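Local coordinates for protein probable amino acid aminotransferase (Mycobacterium tuberculosis, PDB 6Q1S) that is probably a class IV aminotransferase, and here holds 4'-deoxy-4'-aminopyridoxal-5'-phosphate and 2-oxoglutaric acid, at residues 70-73 with 74-78; 79-82 with 83-87; 277-280 with 281-285. One frame throughout, in Å; residues are numbered along the deposited sequence.

Contacts 1 and 2 follow one another on helix 67-84, their centres about 13 Å apart; contact 3 lies on helix 275-286, with centres about 27 Å and 25 Å from theirs. Contacts 1 and 3 are partly buried stretches of helix, each with an apolar side on a sheet and a polar side turned outward. Contact 2 is a surface contact where helix 67-84 gives way to loop, its one buried residue being W81. The chemistry follows: valine methyls and backbone bonds in contact 1, a tryptophan gripped by a methyl and a carbonyl in contact 2, and a phenylalanine-valine pair beside acidic side chains in contact 3.

Contact 1 (70-73 with 74-78); sequences WRRA and VEVAT
V74 meets W70 and R71 one turn back along helix 67-84, and this is where the packing is tight. The two V74 methyls straddle the preceding turn: a chi1 of -55° sets CG1 beside the backbone N and anti to the carbonyl carbon, 3.2 Å from W70 O, which leaves CG2 between N and the carbonyl carbon, 3.1 Å from R71 O. V74 N itself donates to W70 O over 3.0 Å, a fairly straight bond. The next three i to i-4 bonds continue the alpha-helix from E75, V76 and A77 back to R71, R72 and A73. At the far end V74 O is gripped twice, by T78 N at 2.7 Å and by T78 OG1 at 2.5 Å, the two donors arriving on opposite faces of the carbonyl plane; this satisfies the buried threonine hydroxyl. The solvent side belongs to exposed R72 and E75, whose polar ends lead off to other partners: R72 NH2 donates to L7 O, and E75 is bonded to Q79 on the next turn. R71 likewise forms a salt bridge with E47. The approach of V76 CG2 to R72 CG is loose, at 4.3 Å. W70, A73 and A77 press on strand 106-113, W70, V74 and T78 on strand 89-96, and A73, V76 and A77 on V5 of strand 3-6, so the helix packs on one face of the antiparallel sheet.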
ATOM      1  N   TRP B  70      -4.507 -15.309 -19.245  1.00 25.32           N
ATOM      2  CA  TRP B  70      -3.447 -14.314 -19.105  1.00 25.20           C
ATOM      3  C   TRP B  70      -2.400 -14.446 -20.206  1.00 25.91           C
ATOM      4  O   TRP B  70      -1.872 -13.438 -20.687  1.00 25.95           O
ATOM      5  CB  TRP B  70      -2.796 -14.424 -17.726  1.00 24.86           C
ATOM      6  CG  TRP B  70      -3.567 -13.725 -16.650  1.00 24.10           C
ATOM      7  CD1 TRP B  70      -4.357 -14.301 -15.698  1.00 24.32           C
ATOM      8  CD2 TRP B  70      -3.636 -12.312 -16.426  1.00 23.62           C
ATOM      9  NE1 TRP B  70      -4.904 -13.335 -14.889  1.00 23.11           N
ATOM     10  CE2 TRP B  70      -4.478 -12.104 -15.315  1.00 23.01           C
ATOM     11  CE3 TRP B  70      -3.064 -11.201 -17.053  1.00 23.69           C
ATOM     12  CZ2 TRP B  70      -4.761 -10.834 -14.820  1.00 22.46           C
ATOM     13  CZ3 TRP B  70      -3.347  -9.940 -16.558  1.00 23.15           C
ATOM     14  CH2 TRP B  70      -4.189  -9.768 -15.454  1.00 22.55           C
ATOM     15  N   ARG B  71      -2.069 -15.678 -20.607  1.00 26.53           N
ATOM     16  CA  ARG B  71      -1.062 -15.858 -21.651  1.00 27.26           C
ATOM     17  C   ARG B  71      -1.529 -15.306 -22.992  1.00 28.30           C
ATOM     18  O   ARG B  71      -0.703 -14.877 -23.804  1.00 30.37           O
ATOM     19  CB  ARG B  71      -0.675 -17.331 -21.794  1.00 27.90           C
ATOM     20  CG  ARG B  71       0.204 -17.859 -20.672  1.00 27.83           C
ATOM     21  CD  ARG B  71       0.757 -19.240 -21.004  1.00 28.59           C
ATOM     22  NE  ARG B  71      -0.082 -20.328 -20.510  1.00 28.57           N
ATOM     23  CZ  ARG B  71       0.161 -21.011 -19.397  1.00 28.44           C
ATOM     24  NH1 ARG B  71       1.221 -20.718 -18.658  1.00 28.31           N
ATOM     25  NH2 ARG B  71      -0.653 -21.988 -19.022  1.00 28.47           N
ATOM     26  N   ARG B  72      -2.835 -15.336 -23.260  1.00 27.43           N
ATOM     27  CA  ARG B  72      -3.328 -14.770 -24.512  1.00 28.59           C
ATOM     28  C   ARG B  72      -3.274 -13.247 -24.488  1.00 27.22           C
ATOM     29  O   ARG B  72      -2.898 -12.619 -25.484  1.00 27.60           O
ATOM     30  CB  ARG B  72      -4.749 -15.253 -24.793  1.00 31.04           C
ATOM     31  CG  ARG B  72      -5.297 -14.779 -26.132  1.00 33.67           C
ATOM     32  CD  ARG B  72      -6.702 -15.299 -26.360  1.00 34.69           C
ATOM     33  NE  ARG B  72      -7.623 -14.832 -25.330  1.00 35.34           N
ATOM     34  CZ  ARG B  72      -8.823 -15.357 -25.111  1.00 36.22           C
ATOM     35  NH1 ARG B  72      -9.245 -16.377 -25.849  1.00 36.72           N
ATOM     36  NH2 ARG B  72      -9.598 -14.871 -24.152  1.00 36.27           N
ATOM     37  N   ALA B  73      -3.665 -12.636 -23.365  1.00 26.45           N
ATOM     38  CA  ALA B  73      -3.629 -11.181 -23.269  1.00 26.03           C
ATOM     39  C   ALA B  73      -2.205 -10.648 -23.391  1.00 26.29           C
ATOM     40  O   ALA B  73      -1.976  -9.612 -24.026  1.00 26.48           O
ATOM     41  CB  ALA B  73      -4.261 -10.727 -21.953  1.00 25.20           C
ATOM     42  N   VAL B  74      -1.233 -11.345 -22.796  1.00 26.44           N
ATOM     43  CA  VAL B  74       0.157 -10.917 -22.923  1.00 26.75           C
ATOM     44  C   VAL B  74       0.652 -11.129 -24.349  1.00 27.58           C
ATOM     45  O   VAL B  74       1.394 -10.302 -24.891  1.00 27.84           O
ATOM     46  CB  VAL B  74       1.052 -11.614 -21.879  1.00 28.28           C
ATOM     47  CG1 VAL B  74       0.512 -11.374 -20.481  1.00 27.93           C
ATOM     48  CG2 VAL B  74       1.190 -13.098 -22.147  1.00 30.16           C
ATOM     49  N   GLU B  75       0.263 -12.244 -24.976  1.00 29.34           N
ATOM     50  CA  GLU B  75       0.711 -12.520 -26.337  1.00 30.79           C
ATOM     51  C   GLU B  75       0.123 -11.520 -27.322  1.00 31.10           C
ATOM     52  O   GLU B  75       0.812 -11.069 -28.246  1.00 33.46           O
ATOM     53  CB  GLU B  75       0.333 -13.947 -26.732  1.00 31.50           C
ATOM     54  CG  GLU B  75       0.673 -14.299 -28.167  1.00 33.55           C
ATOM     55  CD  GLU B  75       2.138 -14.617 -28.361  1.00 34.98           C
ATOM     56  OE1 GLU B  75       2.856 -14.748 -27.350  1.00 36.09           O
ATOM     57  OE2 GLU B  75       2.572 -14.738 -29.525  1.00 36.29           O
ATOM     58  N   VAL B  76      -1.145 -11.156 -27.137  1.00 29.13           N
ATOM     59  CA  VAL B  76      -1.765 -10.156 -28.000  1.00 30.54           C
ATOM     60  C   VAL B  76      -1.093  -8.804 -27.802  1.00 31.05           C
ATOM     61  O   VAL B  76      -0.756  -8.110 -28.769  1.00 31.96           O
ATOM     62  CB  VAL B  76      -3.280 -10.083 -27.728  1.00 30.70           C
ATOM     63  CG1 VAL B  76      -3.865  -8.806 -28.303  1.00 31.98           C
ATOM     64  CG2 VAL B  76      -3.982 -11.305 -28.302  1.00 30.31           C
ATOM     65  N   ALA B  77      -0.879  -8.416 -26.544  1.00 31.04           N
ATOM     66  CA  ALA B  77      -0.235  -7.138 -26.260  1.00 31.83           C
ATOM     67  C   ALA B  77       1.214  -7.129 -26.730  1.00 34.77           C
ATOM     68  O   ALA B  77       1.709  -6.104 -27.212  1.00 37.61           O
ATOM     69  CB  ALA B  77      -0.315  -6.832 -24.765  1.00 30.18           C
ATOM     70  N   THR B  78       1.908  -8.263 -26.600  1.00 33.29           N
ATOM     71  CA  THR B  78       3.293  -8.343 -27.054  1.00 31.01           C
ATOM     72  C   THR B  78       3.393  -8.129 -28.558  1.00 31.43           C
ATOM     73  O   THR B  78       4.186  -7.305 -29.029  1.00 31.05           O
ATOM     74  CB  THR B  78       3.903  -9.689 -26.659  1.00 29.28           C
ATOM     75  OG1 THR B  78       3.851  -9.837 -25.235  1.00 28.60           O
ATOM     76  CG2 THR B  78       5.348  -9.776 -27.114  1.00 30.01           C
TER

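Contact 2 (79-82 with 83-87)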
ATOM      1  N   GLN B  79       2.591  -8.864 -29.335  1.00 33.08           N
ATOM      2  CA  GLN B  79       2.660  -8.738 -30.787  1.00 35.06           C
ATOM      3  C   GLN B  79       2.228  -7.357 -31.258  1.00 35.32           C
ATOM      4  O   GLN B  79       2.665  -6.902 -32.320  1.00 35.63           O
ATOM      5  CB  GLN B  79       1.783  -9.800 -31.449  1.00 35.10           C
ATOM      6  CG  GLN B  79       2.253 -11.223 -31.253  1.00 36.12           C
ATOM      7  CD  GLN B  79       1.245 -12.228 -31.765  1.00 36.42           C
ATOM      8  OE1 GLN B  79       0.408 -11.911 -32.612  1.00 34.97           O
ATOM      9  NE2 GLN B  79       1.310 -13.446 -31.246  1.00 38.36           N
ATOM     10  N   ARG B  80       1.375  -6.681 -30.488  1.00 34.78           N
ATOM     11  CA  ARG B  80       0.978  -5.325 -30.847  1.00 36.01           C
ATOM     12  C   ARG B  80       2.104  -4.331 -30.595  1.00 36.20           C
ATOM     13  O   ARG B  80       2.297  -3.391 -31.377  1.00 37.51           O
ATOM     14  CB  ARG B  80      -0.270  -4.925 -30.066  1.00 37.96           C
ATOM     15  CG  ARG B  80      -0.834  -3.579 -30.458  1.00 40.44           C
ATOM     16  CD  ARG B  80      -2.149  -3.731 -31.196  1.00 43.25           C
ATOM     17  NE  ARG B  80      -2.782  -2.437 -31.420  1.00 45.31           N
ATOM     18  CZ  ARG B  80      -4.069  -2.274 -31.709  1.00 45.21           C
ATOM     19  NH1 ARG B  80      -4.558  -1.056 -31.893  1.00 45.28           N
ATOM     20  NH2 ARG B  80      -4.866  -3.329 -31.806  1.00 44.62           N
ATOM     21  N   TRP B  81       2.868  -4.528 -29.520  1.00 35.23           N
ATOM     22  CA  TRP B  81       3.981  -3.630 -29.231  1.00 33.98           C
ATOM     23  C   TRP B  81       5.146  -3.865 -30.183  1.00 34.24           C
ATOM     24  O   TRP B  81       5.752  -2.906 -30.677  1.00 35.37           O
ATOM     25  CB  TRP B  81       4.430  -3.803 -27.781  1.00 33.26           C
ATOM     26  CG  TRP B  81       5.598  -2.941 -27.410  1.00 33.62           C
ATOM     27  CD1 TRP B  81       6.920  -3.273 -27.482  1.00 34.52           C
ATOM     28  CD2 TRP B  81       5.549  -1.601 -26.903  1.00 32.48           C
ATOM     29  NE1 TRP B  81       7.696  -2.222 -27.056  1.00 34.32           N
ATOM     30  CE2 TRP B  81       6.878  -1.185 -26.694  1.00 32.24           C
ATOM     31  CE3 TRP B  81       4.509  -0.713 -26.607  1.00 31.85           C
ATOM     32  CZ2 TRP B  81       7.197   0.079 -26.203  1.00 32.07           C
ATOM     33  CZ3 TRP B  81       4.827   0.540 -26.119  1.00 32.32           C
ATOM     34  CH2 TRP B  81       6.159   0.925 -25.922  1.00 32.21           C
ATOM     35  N   VAL B  82       5.481  -5.130 -30.444  1.00 33.16           N
ATOM     36  CA  VAL B  82       6.604  -5.433 -31.326  1.00 34.78           C
ATOM     37  C   VAL B  82       6.319  -4.938 -32.738  1.00 36.44           C
ATOM     38  O   VAL B  82       7.223  -4.475 -33.446  1.00 39.19           O
ATOM     39  CB  VAL B  82       6.902  -6.945 -31.301  1.00 36.22           C
ATOM     40  CG1 VAL B  82       8.016  -7.292 -32.279  1.00 37.69           C
ATOM     41  CG2 VAL B  82       7.259  -7.383 -29.892  1.00 37.17           C
ATOM     42  N   ALA B  83       5.058  -5.015 -33.167  1.00 34.51           N
ATOM     43  CA  ALA B  83       4.691  -4.479 -34.471  1.00 33.37           C
ATOM     44  C   ALA B  83       4.787  -2.960 -34.496  1.00 34.50           C
ATOM     45  O   ALA B  83       5.099  -2.377 -35.542  1.00 37.61           O
ATOM     46  CB  ALA B  83       3.279  -4.925 -34.847  1.00 32.71           C
ATOM     47  N   SER B  84       4.529  -2.305 -33.364  1.00 33.03           N
ATOM     48  CA  SER B  84       4.529  -0.848 -33.323  1.00 32.95           C
ATOM     49  C   SER B  84       5.933  -0.266 -33.225  1.00 33.60           C
ATOM     50  O   SER B  84       6.193   0.806 -33.783  1.00 35.15           O
ATOM     51  CB  SER B  84       3.679  -0.361 -32.147  1.00 32.50           C
ATOM     52  OG  SER B  84       4.220  -0.796 -30.912  1.00 32.67           O
ATOM     53  N   THR B  85       6.848  -0.939 -32.531  1.00 31.95           N
ATOM     54  CA  THR B  85       8.179  -0.386 -32.324  1.00 32.24           C
ATOM     55  C   THR B  85       9.149  -1.508 -31.990  1.00 32.51           C
ATOM     56  O   THR B  85       8.757  -2.577 -31.514  1.00 32.22           O
ATOM     57  CB  THR B  85       8.187   0.670 -31.210  1.00 31.99           C
ATOM     58  OG1 THR B  85       9.520   1.165 -31.025  1.00 33.16           O
ATOM     59  CG2 THR B  85       7.681   0.073 -29.905  1.00 30.68           C
ATOM     60  N   ALA B  86      10.429  -1.245 -32.255  1.00 33.10           N
ATOM     61  CA  ALA B  86      11.504  -2.149 -31.871  1.00 33.39           C
ATOM     62  C   ALA B  86      12.091  -1.829 -30.504  1.00 32.81           C
ATOM     63  O   ALA B  86      12.941  -2.585 -30.022  1.00 32.96           O
ATOM     64  CB  ALA B  86      12.619  -2.125 -32.922  1.00 34.42           C
ATOM     65  N   ASP B  87      11.665  -0.738 -29.873  1.00 32.20           N
ATOM     66  CA  ASP B  87      12.154  -0.409 -28.545  1.00 31.65           C
ATOM     67  C   ASP B  87      11.629  -1.407 -27.521  1.00 31.02           C
ATOM     68  O   ASP B  87      10.628  -2.096 -27.738  1.00 30.82           O
ATOM     69  CB  ASP B  87      11.728   1.001 -28.137  1.00 31.17           C
ATOM     70  CG  ASP B  87      12.328   2.073 -29.015  1.00 31.80           C
ATOM     71  OD1 ASP B  87      13.391   1.823 -29.623  1.00 32.85           O
ATOM     72  OD2 ASP B  87      11.736   3.170 -29.095  1.00 31.87           O
TER
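The indole of W81 carries T85 CG2 over one face and D87 O at its edge, where helix 67-84 ends and an ST turn follows. The methyl makes a CH-pi contact, 3.8 Å from the centroid of the five-membered ring and 24° off its normal. It lies toward the rim, with W81 CE2 its nearest ring atom. S84 OG is farther up on the same side, in an oblique position. At the edge NE1 donates to D87 O over 3.0 Å, slightly tilted from the ring plane and above the plane of the carbonyl; methyl and carbonyl together should limit the rotation of the indole. V38 and M3, on strands 31-39 and 3-6, also touch this buried side chain.

The W81 carbonyl is the second anchor. T85 N reaches it nearly along the C=O axis, S84 OG approaches from well off that axis, and S84 N adds a weak bond. With chi1 at 62°, the serine hydroxyl folds back over the helix to make its 2.6 Å bond to W81 O. The T85 hydroxyl serves the residues that follow: OG1, anti to the backbone N, accepts from D87 N at 3.1 Å in an almost straight bond.

Contact 3 (277-280 with 281-285)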
ATOM      1  N   GLU B 277      31.440  -6.397 -15.431  1.00 43.21           N
ATOM      2  CA  GLU B 277      31.112  -6.426 -16.854  1.00 43.94           C
ATOM      3  C   GLU B 277      30.423  -7.728 -17.236  1.00 43.12           C
ATOM      4  O   GLU B 277      29.570  -7.734 -18.131  1.00 44.93           O
ATOM      5  CB  GLU B 277      32.356  -6.214 -17.724  1.00 45.80           C
ATOM      6  CG  GLU B 277      33.149  -4.927 -17.484  1.00 48.38           C
ATOM      7  CD  GLU B 277      34.067  -5.012 -16.291  1.00 51.21           C
ATOM      8  OE1 GLU B 277      34.348  -6.144 -15.860  1.00 52.39           O
ATOM      9  OE2 GLU B 277      34.551  -3.960 -15.820  1.00 52.00           O
ATOM     10  N   VAL B 278      30.775  -8.836 -16.582  1.00 41.08           N
ATOM     11  CA  VAL B 278      30.124 -10.098 -16.906  1.00 39.96           C
ATOM     12  C   VAL B 278      28.751 -10.174 -16.245  1.00 41.11           C
ATOM     13  O   VAL B 278      27.853 -10.861 -16.747  1.00 43.91           O
ATOM     14  CB  VAL B 278      31.009 -11.294 -16.508  1.00 38.92           C
ATOM     15  CG1 VAL B 278      31.108 -11.422 -14.998  1.00 38.98           C
ATOM     16  CG2 VAL B 278      30.475 -12.582 -17.122  1.00 37.82           C
ATOM     17  N   PHE B 279      28.557  -9.459 -15.131  1.00 38.21           N
ATOM     18  CA  PHE B 279      27.304  -9.570 -14.390  1.00 33.80           C
ATOM     19  C   PHE B 279      26.123  -9.113 -15.233  1.00 33.39           C
ATOM     20  O   PHE B 279      25.065  -9.753 -15.229  1.00 32.98           O
ATOM     21  CB  PHE B 279      27.377  -8.763 -13.094  1.00 33.29           C
ATOM     22  CG  PHE B 279      26.264  -9.068 -12.132  1.00 32.49           C
ATOM     23  CD1 PHE B 279      26.433 -10.016 -11.138  1.00 32.48           C
ATOM     24  CD2 PHE B 279      25.046  -8.416 -12.229  1.00 31.80           C
ATOM     25  CE1 PHE B 279      25.411 -10.303 -10.255  1.00 31.79           C
ATOM     26  CE2 PHE B 279      24.020  -8.700 -11.350  1.00 31.10           C
ATOM     27  CZ  PHE B 279      24.202  -9.643 -10.361  1.00 31.10           C
ATOM     28  N   ALA B 280      26.282  -8.006 -15.961  1.00 33.52           N
ATOM     29  CA  ALA B 280      25.204  -7.536 -16.822  1.00 33.20           C
ATOM     30  C   ALA B 280      24.894  -8.562 -17.903  1.00 33.61           C
ATOM     31  O   ALA B 280      23.726  -8.789 -18.240  1.00 36.23           O
ATOM     32  CB  ALA B 280      25.572  -6.191 -17.444  1.00 33.40           C
ATOM     33  N   GLU B 281      25.931  -9.196 -18.454  1.00 34.45           N
ATOM     34  CA  GLU B 281      25.716 -10.271 -19.415  1.00 34.92           C
ATOM     35  C   GLU B 281      25.029 -11.467 -18.769  1.00 34.58           C
ATOM     36  O   GLU B 281      24.220 -12.141 -19.415  1.00 34.58           O
ATOM     37  CB  GLU B 281      27.047 -10.687 -20.035  1.00 35.92           C
ATOM     38  CG  GLU B 281      27.788  -9.546 -20.710  1.00 36.36           C
ATOM     39  CD  GLU B 281      29.173  -9.945 -21.175  1.00 37.35           C
ATOM     40  OE1 GLU B 281      29.296 -10.470 -22.302  1.00 38.01           O
ATOM     41  OE2 GLU B 281      30.140  -9.742 -20.409  1.00 37.52           O
ATOM     42  N   LEU B 282      25.337 -11.746 -17.499  1.00 34.31           N
ATOM     43  CA  LEU B 282      24.670 -12.839 -16.797  1.00 33.98           C
ATOM     44  C   LEU B 282      23.182 -12.558 -16.632  1.00 33.14           C
ATOM     45  O   LEU B 282      22.354 -13.474 -16.720  1.00 33.01           O
ATOM     46  CB  LEU B 282      25.324 -13.070 -15.436  1.00 33.89           C
ATOM     47  CG  LEU B 282      26.749 -13.622 -15.431  1.00 34.73           C
ATOM     48  CD1 LEU B 282      27.142 -14.050 -14.025  1.00 34.57           C
ATOM     49  CD2 LEU B 282      26.872 -14.782 -16.401  1.00 35.42           C
ATOM     50  N   VAL B 283      22.824 -11.298 -16.381  1.00 32.60           N
ATOM     51  CA  VAL B 283      21.413 -10.951 -16.277  1.00 31.83           C
ATOM     52  C   VAL B 283      20.779 -10.943 -17.660  1.00 32.54           C
ATOM     53  O   VAL B 283      19.585 -11.233 -17.810  1.00 32.88           O
ATOM     54  CB  VAL B 283      21.243  -9.598 -15.558  1.00 31.24           C
ATOM     55  CG1 VAL B 283      19.768  -9.274 -15.361  1.00 30.44           C
ATOM     56  CG2 VAL B 283      21.967  -9.617 -14.221  1.00 31.14           C
ATOM     57  N   ASP B 284      21.563 -10.623 -18.693  1.00 34.04           N
ATOM     58  CA  ASP B 284      21.050 -10.649 -20.059  1.00 34.10           C
ATOM     59  C   ASP B 284      20.628 -12.057 -20.455  1.00 33.30           C
ATOM     60  O   ASP B 284      19.564 -12.256 -21.051  1.00 33.12           O
ATOM     61  CB  ASP B 284      22.101 -10.099 -21.025  1.00 35.82           C
ATOM     62  CG  ASP B 284      22.234  -8.591 -20.942  1.00 35.98           C
ATOM     63  OD1 ASP B 284      21.296  -7.940 -20.434  1.00 35.03           O
ATOM     64  OD2 ASP B 284      23.271  -8.053 -21.385  1.00 36.82           O
ATOM     65  N   ALA B 285      21.465 -13.052 -20.152  1.00 33.80           N
ATOM     66  CA  ALA B 285      21.104 -14.432 -20.447  1.00 34.11           C
ATOM     67  C   ALA B 285      20.000 -14.947 -19.532  1.00 33.38           C
ATOM     68  O   ALA B 285      19.304 -15.899 -19.899  1.00 33.49           O
ATOM     69  CB  ALA B 285      22.332 -15.336 -20.341  1.00 34.87           C
TER
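F279 and V283, one turn apart on helix 275-286, make the closest apolar contact between the two segments. V283 CG2 lies 3.6 Å from F279 CE2, approaching the ring obliquely, and also packs against F279 O. The ring swings to that side because F279 CG stands anti to the backbone N (chi1 -167°), while V283 CG2 is set beside its own backbone N and so leans back toward the preceding turn. A second, looser apolar pair runs alongside: V278 CG2 and L282 CG are 4.2 Å apart, and L282 CG also rests on V278 O.

Backbone hydrogen bonds of the alpha-helix underlie both pairs. L282 N donates to V278 O at 2.8 Å, V283 N to F279 O at 3.0 Å and D284 N to A280 O at 2.9 Å; A285 N continues the series to E281 O.

The polar side chains behave differently. Exposed E281 sends an extended chain back along the helix until OE2 is 3.1 Å from E277 O. Both atoms are acceptors, so this proximity would be mildly unfavourable for a charged carboxylate. The D284 carboxylate similarly curls over A280 O, with OD2 at 3.3 Å, but OD1 has a true partner in R39, with which it forms a salt bridge.

The apolar side of the helix faces inward. F279 stacks on W251 and touches A259, V283 packs on L258 and A259 of strand 258-265, and F279, L282 and V283 all meet L223 of helix 218-229. The V283 side chain is about 8 Å from the bound 4'-deoxy-4'-aminopyridoxal-5'-phosphate, near the ligand though not in contact with it, and the helix packs on both strand 258-265 and helix 218-229.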